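Local coordinates for berberine bridge enzyme-like 28 (Arabidopsis thaliana, PDB 5D79), which is a secreted FAD-dependent oxidoreductase of the berberine bridge enzyme-like family that takes part in adaptation to salt stress, at residues Phe70-Ser73 / Glu74-Lys77; Met334-Ile337 / Glu338-Leu341; Leu215-Ala219 / Met220-Tyr224; Val454-Phe457 / Met458-Tyr461. All blocks are in the same frame, centred on the assembly; numbering follows the deposited sequence. Where two conformers were deposited one is given.

Interaction 1 of 4, residues Phe70-Ser73 / Glu74-Lys77; sequences FSVS and ETPK
The carbonyl oxygen of V72 is gripped by three donors, all from the residues that follow it. T75 gives two of them: its hydroxyl OG1 lies 2.5 Å from V72 O, tilted 17° from the carbonyl plane, and its amide N reaches V72 O over 3.2 Å from well above that plane. K77 supplies the third, with NZ 2.6 Å from V72 O. The lysine chain doubles back to get there, bending at chi2 and again at chi4 (-60°), and the same ammonium donates to T75 O, 2.7 Å from NZ. The ammonium would probably polarise the V72 carbonyl. One water donates to both S73 O and T75 O. The methyls CG2 of V72 and CG2 of T75 meet at 3.5 Å, their side chains crossing at about a right angle. At the turn's corner S73 OG donates to E74 OE1 nearly along its C-O axis. Farther back, the F70 ring presents its edge to the T75 methyl while packing on Y118 and I119. Together V72 to T75 form a type I beta turn, here in the surface loop between helix 58-63 and strand 80-82.

Interaction 2 of 4, residues Met334-Ile337 / Glu338-Leu341; sequences MSWI and ESVL
From CB outward, E338 runs back along the start of its own helix toward S335. Its CB lies 3.4 Å from S335 OG, and CG comes nearer still, at 3.2 Å. The chain is extended beyond CG (chi2 178°), which carries OE1 to S335 N for a bond of 3.2 Å, almost straight at 177°. The amide meets OE1 on its anti side, and the CB of M334 touches this oxygen. In return S335 OG accepts from E338 N at 3.2 Å. M334 lies alongside, its CG between the backbone N and carbonyl carbon (chi1 61°), which sets SD 3.6 Å from S339 N. W336 O takes two donors from one turn on, both in its carbonyl plane: S339 OG, 2.5 Å away on a lone pair, and V340 N. The V340 methyl CG2 sits over one face of the W336 indole, 3.9 Å from the centroid of the six-membered ring, a CH-pi contact offset toward the rim; Y157 meets the same indole edge-to-face. M334 ends strand 331-334, so the chain passes from sheet to helix 336-343 within one residue. The reciprocal bonds of S335 and E338 make this a capping box at the helix N-terminus.

Interaction 3 of 4, residues Leu215-Ala219 / Met220-Tyr224; sequences LDRQA and MGEDY
Two short helices, 217-220 and 222-227, meet at G221 within the FAD-binding PCMH-type domain, and a salt bridge from R217 to E222 spans the joint. The arginine holds the carboxylate side-on with two nitrogens: NE lies 3.1 Å from E222 OE2, and NH2 lies 3.0 Å from E222 OE1. Both oxygens use their syn lone pairs, and the two flat groups are nearly coplanar, 24° apart. R217 reaches out through a chain extended from CG to NE, whereas E222 bends at chi2 (-59°) to turn its carboxylate back to it. The remaining nitrogen, NH1, donates to I203 O, so the guanidinium also ties the joint to strand 202-208. A leucine in place of R217 would probably leave the E222 carboxylate without its charged mate and free to turn, and I203 O without this donor. The first helix is capped by D216, whose OD1 accepts from A219 N at 2.9 Å. Its last turn closes with M220 N bonded to D216 O and G221 N to R217 O. G221 then leaves helical angles with a positive phi of 95°, a conformation in which a beta carbon would collide with the carbonyl oxygen of M220, and serves in turn as N-cap of the next helix. On the inner side, L215 packs its CB against that of M220 and its CD1 near the ring of Y224, whose hydroxyl bonds to F236 O. The M220 chain bends at chi3, which brings its methyl CE to 3.4 Å from L215 O.

Interaction 4 of 4, residues Val454-Phe457 / Met458-Tyr461; sequences VYEF and MTPY
The rings of F457 and Y461 lean together obliquely, their planes 56° apart and their centroids 5.5 Å from each other. They touch where F457 CZ meets Y461 CE2 at 3.7 Å. One face of the Y461 ring is covered by the proline just before it, with P460 CG 3.5 Å above the plane and over its centre. Beside the F457 ring lies the sulfur of M458, an oblique Met-aromatic contact with CD2 of F457 4.2 Å from SD of M458. The phenylalanine ring swings out with CG anti to the backbone N (chi1 168°) and also packs on E383 and R387 of helix 378-388, while Y461 rests on A380. Were F457 replaced by an alanine, Y461 and the M458 sulfur would probably lose their aromatic neighbour and a gap would open toward helix 378-388. The polar side is built on E456 O, which accepts from T459 twice: OG1 of T459 is 2.7 Å from E456 O, and the amide N approaches the same carbonyl face from 3.2 Å. The T459 hydroxyl also accepts from R467, whose guanidinium reaches Y455 O and makes a cation-pi contact with the Y455 ring. M458 N still bonds to V454 O in the helical manner, but Y461 N turns to M458 O at 3.0 Å. Helix 441-458, packed on strand 425-434 through V454, Y455 and M458, is thus followed by a short 3-10 segment, 459-461, that turns the chain off the helix end.

All four contacts are local, and none touches another; the nearest two, interactions 1 and 4, still lie about 16 Å apart at their nearest atoms. Interaction 2 is the buried one, and there a helix start combines polar capping with aromatic packing against helix 153-163. Interaction 1, at the surface, relies on a threonine, a lysine and a water to serve the carbonyls of a turn outside helix and strand. Interactions 3 and 4 are partly buried: the former joins two helices by an ionic pair on its exposed side, the latter closes a long helix with rings and a threonine hydroxyl. Interaction 2 marks a helix start, interaction 4 a helix end, and interaction 3 both.

Interaction 1 of 4, residues Phe70-Ser73 / Glu74-Lys77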
ATOM      1  N   PHE A  70      -0.379 -17.273   0.370  1.00 28.54           N
ATOM      2  CA  PHE A  70       0.437 -17.413  -0.825  1.00 30.48           C
ATOM      3  C   PHE A  70       1.800 -17.994  -0.498  1.00 35.58           C
ATOM      4  O   PHE A  70       2.745 -17.871  -1.278  1.00 40.06           O
ATOM      5  CB  PHE A  70       0.592 -16.069  -1.524  1.00 26.29           C
ATOM      6  CG  PHE A  70      -0.689 -15.541  -2.081  1.00 23.82           C
ATOM      7  CD1 PHE A  70      -1.348 -16.223  -3.094  1.00 28.14           C
ATOM      8  CD2 PHE A  70      -1.234 -14.369  -1.600  1.00 22.45           C
ATOM      9  CE1 PHE A  70      -2.534 -15.743  -3.619  1.00 28.28           C
ATOM     10  CE2 PHE A  70      -2.417 -13.869  -2.117  1.00 23.48           C
ATOM     11  CZ  PHE A  70      -3.071 -14.557  -3.130  1.00 30.17           C
ATOM     12  N   SER A  71       1.894 -18.631   0.659  1.00 34.74           N
ATOM     13  CA  SER A  71       3.109 -19.337   1.023  1.00 35.65           C
ATOM     14  C   SER A  71       2.879 -20.840   0.992  1.00 38.04           C
ATOM     15  O   SER A  71       3.681 -21.600   1.518  1.00 43.20           O
ATOM     16  CB  SER A  71       3.584 -18.915   2.406  1.00 33.46           C
ATOM     17  OG  SER A  71       2.638 -19.306   3.369  1.00 27.33           O
ATOM     18  N   VAL A  72       1.778 -21.269   0.386  1.00 36.31           N
ATOM     19  CA  VAL A  72       1.446 -22.690   0.357  1.00 41.03           C
ATOM     20  C   VAL A  72       2.184 -23.400  -0.787  1.00 45.96           C
ATOM     21  O   VAL A  72       2.588 -22.761  -1.762  1.00 47.27           O
ATOM     22  CB  VAL A  72      -0.082 -22.912   0.239  1.00 37.54           C
ATOM     23  CG1 VAL A  72      -0.766 -22.548   1.550  1.00 34.82           C
ATOM     24  CG2 VAL A  72      -0.665 -22.112  -0.906  1.00 29.99           C
ATOM     25  N   SER A  73       2.374 -24.714  -0.655  1.00 47.62           N
ATOM     26  CA  SER A  73       3.203 -25.467  -1.594  1.00 49.30           C
ATOM     27  C   SER A  73       2.589 -25.537  -2.995  1.00 52.31           C
ATOM     28  O   SER A  73       3.293 -25.744  -3.984  1.00 57.27           O
ATOM     29  CB  SER A  73       3.470 -26.885  -1.058  1.00 51.91           C
ATOM     30  OG  SER A  73       2.273 -27.628  -0.901  1.00 51.92           O
ATOM     31  N   GLU A  74       1.277 -25.352  -3.077  1.00 51.89           N
ATOM     32  CA  GLU A  74       0.570 -25.439  -4.352  1.00 54.08           C
ATOM     33  C   GLU A  74       0.710 -24.170  -5.202  1.00 52.13           C
ATOM     34  O   GLU A  74       0.327 -24.164  -6.373  1.00 54.19           O
ATOM     35  CB  GLU A  74      -0.918 -25.752  -4.121  1.00 57.90           C
ATOM     36  CG  GLU A  74      -1.506 -25.228  -2.803  1.00 59.16           C
ATOM     37  CD  GLU A  74      -1.310 -26.186  -1.631  1.00 63.58           C
ATOM     38  OE1 GLU A  74      -0.154 -26.372  -1.190  1.00 65.96           O
ATOM     39  OE2 GLU A  74      -2.313 -26.758  -1.150  1.00 65.96           O
ATOM     40  N   THR A  75       1.257 -23.106  -4.617  1.00 45.43           N
ATOM     41  CA  THR A  75       1.479 -21.859  -5.343  1.00 39.80           C
ATOM     42  C   THR A  75       2.848 -21.868  -6.020  1.00 38.92           C
ATOM     43  O   THR A  75       3.779 -22.528  -5.542  1.00 37.72           O
ATOM     44  CB  THR A  75       1.357 -20.628  -4.417  1.00 42.47           C
ATOM     45  OG1 THR A  75       2.194 -20.789  -3.264  1.00 44.50           O
ATOM     46  CG2 THR A  75      -0.095 -20.441  -3.971  1.00 42.54           C
ATOM     47  N   PRO A  76       2.964 -21.159  -7.163  1.00 40.37           N
ATOM     48  CA  PRO A  76       4.200 -21.162  -7.957  1.00 36.61           C
ATOM     49  C   PRO A  76       5.428 -20.693  -7.174  1.00 36.54           C
ATOM     50  O   PRO A  76       5.381 -19.697  -6.444  1.00 37.43           O
ATOM     51  CB  PRO A  76       3.876 -20.195  -9.107  1.00 32.23           C
ATOM     52  CG  PRO A  76       2.390 -20.281  -9.261  1.00 31.88           C
ATOM     53  CD  PRO A  76       1.869 -20.444  -7.855  1.00 36.43           C
ATOM     54  N   LYS A  77       6.524 -21.424  -7.337  1.00 40.08           N
ATOM     55  CA  LYS A  77       7.780 -21.103  -6.676  1.00 37.17           C
ATOM     56  C   LYS A  77       8.828 -20.647  -7.694  1.00 36.04           C
ATOM     57  O   LYS A  77       8.854 -21.141  -8.816  1.00 33.78           O
ATOM     58  CB  LYS A  77       8.275 -22.318  -5.892  1.00 37.86           C
ATOM     59  CG  LYS A  77       7.312 -22.764  -4.799  1.00 41.60           C
ATOM     60  CD  LYS A  77       7.010 -21.622  -3.830  1.00 42.75           C
ATOM     61  CE  LYS A  77       6.150 -22.073  -2.652  1.00 44.69           C
ATOM     62  NZ  LYS A  77       4.835 -22.612  -3.087  1.00 46.41           N
TER
HETATM   63  O   HOH W   1       4.891 -25.227  -5.885  1.00 37.21           O

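Interaction 2 of 4, residues Met334-Ile337 / Glu338-Leu341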
ATOM      1  N   MET A 334       0.365  13.533  22.218  1.00 22.46           N
ATOM      2  CA  MET A 334       1.629  12.803  22.127  1.00 20.43           C
ATOM      3  C   MET A 334       2.408  13.339  20.932  1.00 21.79           C
ATOM      4  O   MET A 334       1.936  14.250  20.254  1.00 21.86           O
ATOM      5  CB  MET A 334       1.393  11.293  21.984  1.00 16.04           C
ATOM      6  CG  MET A 334       0.616  10.905  20.721  1.00 15.33           C
ATOM      7  SD  MET A 334       0.238   9.150  20.629  1.00 15.09           S
ATOM      8  CE  MET A 334      -0.750   8.938  22.089  1.00 18.07           C
ATOM      9  N   SER A 335       3.592  12.784  20.672  1.00 21.12           N
ATOM     10  CA  SER A 335       4.362  13.182  19.490  1.00 20.71           C
ATOM     11  C   SER A 335       3.826  12.460  18.248  1.00 18.71           C
ATOM     12  O   SER A 335       3.075  11.501  18.363  1.00 16.88           O
ATOM     13  CB  SER A 335       5.848  12.888  19.694  1.00 18.76           C
ATOM     14  OG  SER A 335       6.082  11.493  19.702  1.00 18.00           O
ATOM     15  N   TRP A 336       4.194  12.921  17.059  1.00 16.65           N
ATOM     16  CA  TRP A 336       3.714  12.247  15.864  1.00 15.05           C
ATOM     17  C   TRP A 336       4.263  10.825  15.805  1.00 14.74           C
ATOM     18  O   TRP A 336       3.541   9.890  15.479  1.00 17.87           O
ATOM     19  CB  TRP A 336       4.083  13.019  14.591  1.00 16.81           C
ATOM     20  CG  TRP A 336       3.952  12.171  13.382  1.00 16.20           C
ATOM     21  CD1 TRP A 336       2.810  11.905  12.674  1.00 11.33           C
ATOM     22  CD2 TRP A 336       5.003  11.432  12.749  1.00 18.97           C
ATOM     23  NE1 TRP A 336       3.090  11.046  11.637  1.00 12.65           N
ATOM     24  CE2 TRP A 336       4.426  10.735  11.662  1.00 15.90           C
ATOM     25  CE3 TRP A 336       6.380  11.284  13.001  1.00 14.63           C
ATOM     26  CZ2 TRP A 336       5.178   9.913  10.821  1.00 16.51           C
ATOM     27  CZ3 TRP A 336       7.121  10.465  12.166  1.00 17.33           C
ATOM     28  CH2 TRP A 336       6.519   9.788  11.089  1.00 17.19           C
ATOM     29  N   ILE A 337       5.532  10.653  16.142  1.00 14.48           N
ATOM     30  CA  ILE A 337       6.110   9.330  16.075  1.00 13.26           C
ATOM     31  C   ILE A 337       5.406   8.406  17.078  1.00 22.79           C
ATOM     32  O   ILE A 337       5.255   7.212  16.830  1.00 22.86           O
ATOM     33  CB  ILE A 337       7.653   9.353  16.324  1.00 21.18           C
ATOM     34  CG1 ILE A 337       8.257   7.961  16.088  1.00 19.59           C
ATOM     35  CG2 ILE A 337       8.005   9.873  17.725  1.00 23.64           C
ATOM     36  CD1 ILE A 337       8.013   7.432  14.679  1.00 18.24           C
ATOM     37  N   GLU A 338       4.952   8.948  18.202  1.00 20.63           N
ATOM     38  CA  GLU A 338       4.222   8.126  19.156  1.00 18.75           C
ATOM     39  C   GLU A 338       2.841   7.766  18.596  1.00 19.72           C
ATOM     40  O   GLU A 338       2.300   6.695  18.891  1.00 17.51           O
ATOM     41  CB  GLU A 338       4.114   8.836  20.508  1.00 20.36           C
ATOM     42  CG  GLU A 338       5.410   8.775  21.314  1.00 22.78           C
ATOM     43  CD  GLU A 338       5.337   9.522  22.637  1.00 31.07           C
ATOM     44  OE1 GLU A 338       4.665  10.573  22.710  1.00 32.02           O
ATOM     45  OE2 GLU A 338       5.960   9.055  23.611  1.00 34.27           O
ATOM     46  N   SER A 339       2.290   8.647  17.763  1.00 20.07           N
ATOM     47  CA  SER A 339       0.987   8.406  17.140  1.00 19.54           C
ATOM     48  C   SER A 339       1.082   7.286  16.093  1.00 20.04           C
ATOM     49  O   SER A 339       0.094   6.610  15.808  1.00 20.98           O
ATOM     50  CB  SER A 339       0.443   9.683  16.503  1.00 14.47           C
ATOM     51  OG  SER A 339       1.035   9.917  15.242  1.00 15.84           O
ATOM     52  N   VAL A 340       2.274   7.100  15.534  1.00 17.82           N
ATOM     53  CA  VAL A 340       2.549   5.974  14.643  1.00 17.10           C
ATOM     54  C   VAL A 340       2.392   4.634  15.387  1.00 16.06           C
ATOM     55  O   VAL A 340       1.748   3.710  14.898  1.00 16.96           O
ATOM     56  CB  VAL A 340       3.982   6.078  14.030  1.00 14.85           C
ATOM     57  CG1 VAL A 340       4.352   4.810  13.286  1.00 11.84           C
ATOM     58  CG2 VAL A 340       4.103   7.297  13.115  1.00 16.60           C
ATOM     59  N   LEU A 341       2.984   4.527  16.568  1.00 15.63           N
ATOM     60  CA  LEU A 341       2.813   3.326  17.376  1.00 18.25           C
ATOM     61  C   LEU A 341       1.347   3.165  17.735  1.00 18.96           C
ATOM     62  O   LEU A 341       0.820   2.061  17.804  1.00 15.64           O
ATOM     63  CB  LEU A 341       3.658   3.383  18.656  1.00 17.95           C
ATOM     64  CG  LEU A 341       5.123   2.951  18.627  1.00 23.19           C
ATOM     65  CD1 LEU A 341       5.931   3.909  17.802  1.00 27.02           C
ATOM     66  CD2 LEU A 341       5.668   2.908  20.028  1.00 26.50           C
TER

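Interaction 3 of 4, residues Leu215-Ala219 / Met220-Tyr224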
ATOM      1  N   LEU A 215      19.420   5.169 -13.134  1.00 25.43           N
ATOM      2  CA  LEU A 215      18.970   6.503 -13.508  1.00 25.59           C
ATOM      3  C   LEU A 215      18.422   7.294 -12.321  1.00 24.65           C
ATOM      4  O   LEU A 215      17.565   6.802 -11.584  1.00 24.48           O
ATOM      5  CB  LEU A 215      17.901   6.386 -14.597  1.00 22.81           C
ATOM      6  CG  LEU A 215      18.315   5.668 -15.882  1.00 25.98           C
ATOM      7  CD1 LEU A 215      17.117   5.061 -16.578  1.00 25.11           C
ATOM      8  CD2 LEU A 215      19.028   6.637 -16.808  1.00 25.09           C
ATOM      9  N   ASP A 216      18.920   8.513 -12.127  1.00 23.32           N
ATOM     10  CA  ASP A 216      18.314   9.398 -11.138  1.00 23.60           C
ATOM     11  C   ASP A 216      17.260  10.261 -11.848  1.00 26.28           C
ATOM     12  O   ASP A 216      17.056  10.121 -13.060  1.00 25.03           O
ATOM     13  CB  ASP A 216      19.372  10.240 -10.396  1.00 26.00           C
ATOM     14  CG  ASP A 216      20.094  11.237 -11.292  1.00 33.67           C
ATOM     15  OD1 ASP A 216      19.953  11.155 -12.527  1.00 36.95           O
ATOM     16  OD2 ASP A 216      20.825  12.102 -10.753  1.00 31.86           O
ATOM     17  N   ARG A 217      16.562  11.112 -11.101  1.00 25.80           N
ATOM     18  CA  ARG A 217      15.433  11.858 -11.657  1.00 23.15           C
ATOM     19  C   ARG A 217      15.863  12.640 -12.900  1.00 24.53           C
ATOM     20  O   ARG A 217      15.156  12.690 -13.910  1.00 23.09           O
ATOM     21  CB  ARG A 217      14.839  12.801 -10.605  1.00 21.33           C
ATOM     22  CG  ARG A 217      13.796  13.726 -11.163  1.00 23.18           C
ATOM     23  CD  ARG A 217      13.239  14.678 -10.137  1.00 18.60           C
ATOM     24  NE  ARG A 217      12.068  15.336 -10.696  1.00 19.66           N
ATOM     25  CZ  ARG A 217      11.240  16.104 -10.006  1.00 17.67           C
ATOM     26  NH1 ARG A 217      11.446  16.319  -8.718  1.00 18.42           N
ATOM     27  NH2 ARG A 217      10.198  16.648 -10.602  1.00 17.40           N
ATOM     28  N   GLN A 218      17.049  13.222 -12.805  1.00 25.37           N
ATOM     29  CA  GLN A 218      17.657  13.966 -13.886  1.00 31.53           C
ATOM     30  C   GLN A 218      17.893  13.075 -15.105  1.00 31.75           C
ATOM     31  O   GLN A 218      17.596  13.470 -16.235  1.00 30.57           O
ATOM     32  CB  GLN A 218      18.971  14.576 -13.398  1.00 42.08           C
ATOM     33  CG  GLN A 218      19.683  15.511 -14.361  1.00 52.43           C
ATOM     34  CD  GLN A 218      21.006  16.013 -13.780  1.00 62.19           C
ATOM     35  OE1 GLN A 218      21.604  15.365 -12.908  1.00 63.76           O
ATOM     36  NE2 GLN A 218      21.463  17.174 -14.253  1.00 65.14           N
ATOM     37  N   ALA A 219      18.401  11.866 -14.873  1.00 31.07           N
ATOM     38  CA  ALA A 219      18.787  10.978 -15.974  1.00 29.62           C
ATOM     39  C   ALA A 219      17.604  10.232 -16.567  1.00 28.09           C
ATOM     40  O   ALA A 219      17.606   9.924 -17.757  1.00 31.16           O
ATOM     41  CB  ALA A 219      19.846   9.984 -15.515  1.00 25.22           C
ATOM     42  N   MET A 220      16.593   9.948 -15.749  1.00 23.11           N
ATOM     43  CA  MET A 220      15.459   9.151 -16.198  1.00 23.56           C
ATOM     44  C   MET A 220      14.417   9.972 -16.955  1.00 24.33           C
ATOM     45  O   MET A 220      13.708   9.433 -17.796  1.00 24.79           O
ATOM     46  CB  MET A 220      14.795   8.460 -15.013  1.00 21.63           C
ATOM     47  CG  MET A 220      13.864   9.356 -14.218  1.00 20.49           C
ATOM     48  SD  MET A 220      13.121   8.481 -12.853  1.00 20.94           S
ATOM     49  CE  MET A 220      14.541   8.260 -11.783  1.00 19.92           C
ATOM     50  N   GLY A 221      14.325  11.267 -16.668  1.00 21.11           N
ATOM     51  CA  GLY A 221      13.326  12.104 -17.312  1.00 26.54           C
ATOM     52  C   GLY A 221      12.049  12.251 -16.501  1.00 24.19           C
ATOM     53  O   GLY A 221      11.767  11.426 -15.634  1.00 22.58           O
ATOM     54  N   GLU A 222      11.272  13.298 -16.783  1.00 24.98           N
ATOM     55  CA  GLU A 222      10.099  13.623 -15.974  1.00 23.71           C
ATOM     56  C   GLU A 222       8.991  12.596 -16.135  1.00 21.36           C
ATOM     57  O   GLU A 222       8.283  12.310 -15.178  1.00 20.06           O
ATOM     58  CB  GLU A 222       9.572  15.021 -16.312  1.00 22.15           C
ATOM     59  CG  GLU A 222      10.433  16.144 -15.757  1.00 22.28           C
ATOM     60  CD  GLU A 222      10.564  16.090 -14.245  1.00 24.41           C
ATOM     61  OE1 GLU A 222       9.558  16.351 -13.560  1.00 25.49           O
ATOM     62  OE2 GLU A 222      11.668  15.780 -13.739  1.00 25.02           O
ATOM     63  N   ASP A 223       8.843  12.047 -17.341  1.00 25.20           N
ATOM     64  CA  ASP A 223       7.839  11.017 -17.613  0.57 23.64           C
ATOM     65  C   ASP A 223       8.121   9.771 -16.765  1.00 24.89           C
ATOM     66  O   ASP A 223       7.223   9.199 -16.139  1.00 21.22           O
ATOM     67  CB  ASP A 223       7.818  10.653 -19.109  0.57 24.43           C
ATOM     68  CG  ASP A 223       6.670  11.317 -19.874  0.57 23.26           C
ATOM     69  OD1 ASP A 223       5.754  11.865 -19.228  0.57 24.51           O
ATOM     70  OD2 ASP A 223       6.680  11.275 -21.127  0.57 18.69           O
ATOM     71  N   TYR A 224       9.380   9.350 -16.754  1.00 22.89           N
ATOM     72  CA  TYR A 224       9.778   8.200 -15.966  1.00 22.18           C
ATOM     73  C   TYR A 224       9.543   8.495 -14.482  1.00 22.08           C
ATOM     74  O   TYR A 224       8.943   7.683 -13.764  1.00 22.87           O
ATOM     75  CB  TYR A 224      11.249   7.862 -16.244  1.00 19.27           C
ATOM     76  CG  TYR A 224      11.642   6.396 -16.110  1.00 24.06           C
ATOM     77  CD1 TYR A 224      10.998   5.535 -15.210  1.00 20.42           C
ATOM     78  CD2 TYR A 224      12.678   5.880 -16.883  1.00 28.44           C
ATOM     79  CE1 TYR A 224      11.381   4.205 -15.101  1.00 20.55           C
ATOM     80  CE2 TYR A 224      13.065   4.563 -16.780  1.00 29.77           C
ATOM     81  CZ  TYR A 224      12.423   3.728 -15.890  1.00 26.65           C
ATOM     82  OH  TYR A 224      12.844   2.416 -15.825  1.00 24.51           O
TER

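Interaction 4 of 4, residues Val454-Phe457 / Met458-Tyr461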
ATOM      1  N   VAL A 454     -19.956  -8.299  -0.281  1.00 18.35           N
ATOM      2  CA  VAL A 454     -20.174  -6.941   0.215  1.00 17.46           C
ATOM      3  C   VAL A 454     -19.782  -5.936  -0.872  1.00 16.66           C
ATOM      4  O   VAL A 454     -20.436  -4.909  -1.045  1.00 19.49           O
ATOM      5  CB  VAL A 454     -19.390  -6.661   1.561  1.00 17.67           C
ATOM      6  CG1 VAL A 454     -17.884  -6.820   1.403  1.00 14.36           C
ATOM      7  CG2 VAL A 454     -19.719  -5.281   2.113  1.00 14.34           C
ATOM      8  N   TYR A 455     -18.732  -6.256  -1.617  1.00 16.07           N
ATOM      9  CA  TYR A 455     -18.275  -5.424  -2.724  1.00 17.31           C
ATOM     10  C   TYR A 455     -19.344  -5.330  -3.803  1.00 19.93           C
ATOM     11  O   TYR A 455     -19.675  -4.236  -4.285  1.00 16.41           O
ATOM     12  CB  TYR A 455     -16.983  -5.998  -3.294  1.00 17.94           C
ATOM     13  CG  TYR A 455     -16.380  -5.282  -4.493  1.00 17.18           C
ATOM     14  CD1 TYR A 455     -16.735  -5.632  -5.798  1.00 17.26           C
ATOM     15  CD2 TYR A 455     -15.399  -4.311  -4.323  1.00 17.51           C
ATOM     16  CE1 TYR A 455     -16.156  -5.007  -6.895  1.00 16.03           C
ATOM     17  CE2 TYR A 455     -14.814  -3.684  -5.421  1.00 18.14           C
ATOM     18  CZ  TYR A 455     -15.196  -4.039  -6.697  1.00 15.63           C
ATOM     19  OH  TYR A 455     -14.613  -3.420  -7.770  1.00 14.70           O
ATOM     20  N   GLU A 456     -19.888  -6.484  -4.180  1.00 22.03           N
ATOM     21  CA  GLU A 456     -20.991  -6.509  -5.134  1.00 23.80           C
ATOM     22  C   GLU A 456     -22.165  -5.672  -4.604  1.00 21.73           C
ATOM     23  O   GLU A 456     -22.781  -4.914  -5.355  1.00 19.12           O
ATOM     24  CB  GLU A 456     -21.440  -7.946  -5.428  1.00 22.70           C
ATOM     25  CG  GLU A 456     -20.423  -8.781  -6.193  1.00 24.17           C
ATOM     26  CD  GLU A 456     -19.964  -8.126  -7.478  1.00 26.62           C
ATOM     27  OE1 GLU A 456     -20.827  -7.782  -8.307  1.00 29.45           O
ATOM     28  OE2 GLU A 456     -18.739  -7.947  -7.660  1.00 28.27           O
ATOM     29  N   PHE A 457     -22.450  -5.794  -3.312  1.00 17.95           N
ATOM     30  CA  PHE A 457     -23.549  -5.048  -2.744  1.00 18.42           C
ATOM     31  C   PHE A 457     -23.327  -3.551  -2.906  1.00 21.17           C
ATOM     32  O   PHE A 457     -24.273  -2.804  -3.160  1.00 24.22           O
ATOM     33  CB  PHE A 457     -23.764  -5.365  -1.264  1.00 18.12           C
ATOM     34  CG  PHE A 457     -24.701  -4.398  -0.600  1.00 21.93           C
ATOM     35  CD1 PHE A 457     -26.065  -4.437  -0.877  1.00 22.43           C
ATOM     36  CD2 PHE A 457     -24.222  -3.404   0.237  1.00 20.26           C
ATOM     37  CE1 PHE A 457     -26.938  -3.526  -0.308  1.00 21.69           C
ATOM     38  CE2 PHE A 457     -25.094  -2.487   0.807  1.00 21.61           C
ATOM     39  CZ  PHE A 457     -26.456  -2.549   0.532  1.00 19.33           C
ATOM     40  N   MET A 458     -22.078  -3.117  -2.771  1.00 21.34           N
ATOM     41  CA  MET A 458     -21.760  -1.687  -2.742  1.00 18.73           C
ATOM     42  C   MET A 458     -21.754  -1.022  -4.119  1.00 17.96           C
ATOM     43  O   MET A 458     -21.631   0.195  -4.203  1.00 18.83           O
ATOM     44  CB  MET A 458     -20.401  -1.467  -2.068  1.00 12.48           C
ATOM     45  CG  MET A 458     -20.413  -1.664  -0.570  1.00 12.40           C
ATOM     46  SD  MET A 458     -21.324  -0.354   0.269  1.00 18.53           S
ATOM     47  CE  MET A 458     -20.288   1.057  -0.091  1.00 11.81           C
ATOM     48  N   THR A 459     -21.888  -1.816  -5.182  1.00 19.01           N
ATOM     49  CA  THR A 459     -21.811  -1.323  -6.561  1.00 13.76           C
ATOM     50  C   THR A 459     -22.607  -0.023  -6.831  1.00 18.85           C
ATOM     51  O   THR A 459     -22.027   0.960  -7.289  1.00 18.11           O
ATOM     52  CB  THR A 459     -22.277  -2.408  -7.555  1.00 14.47           C
ATOM     53  OG1 THR A 459     -21.495  -3.599  -7.380  1.00 14.43           O
ATOM     54  CG2 THR A 459     -22.152  -1.912  -8.993  1.00 14.65           C
ATOM     55  N   PRO A 460     -23.920   0.010  -6.524  1.00 18.06           N
ATOM     56  CA  PRO A 460     -24.650   1.227  -6.887  1.00 16.67           C
ATOM     57  C   PRO A 460     -24.253   2.490  -6.129  1.00 18.31           C
ATOM     58  O   PRO A 460     -24.747   3.545  -6.476  1.00 18.79           O
ATOM     59  CB  PRO A 460     -26.094   0.867  -6.540  1.00 20.25           C
ATOM     60  CG  PRO A 460     -25.966  -0.072  -5.419  1.00 20.94           C
ATOM     61  CD  PRO A 460     -24.789  -0.920  -5.779  1.00 19.41           C
ATOM     62  N   TYR A 461     -23.396   2.384  -5.119  1.00 20.67           N
ATOM     63  CA  TYR A 461     -23.147   3.493  -4.207  1.00 17.67           C
ATOM     64  C   TYR A 461     -21.751   4.101  -4.349  1.00 15.81           C
ATOM     65  O   TYR A 461     -21.465   5.160  -3.787  1.00 15.35           O
ATOM     66  CB  TYR A 461     -23.352   3.031  -2.766  1.00 14.78           C
ATOM     67  CG  TYR A 461     -24.646   2.288  -2.518  1.00 18.70           C
ATOM     68  CD1 TYR A 461     -25.867   2.922  -2.692  1.00 18.73           C
ATOM     69  CD2 TYR A 461     -24.647   0.957  -2.082  1.00 17.72           C
ATOM     70  CE1 TYR A 461     -27.059   2.258  -2.460  1.00 21.44           C
ATOM     71  CE2 TYR A 461     -25.846   0.281  -1.843  1.00 19.80           C
ATOM     72  CZ  TYR A 461     -27.047   0.946  -2.037  1.00 22.03           C
ATOM     73  OH  TYR A 461     -28.252   0.325  -1.813  1.00 24.34           O
TER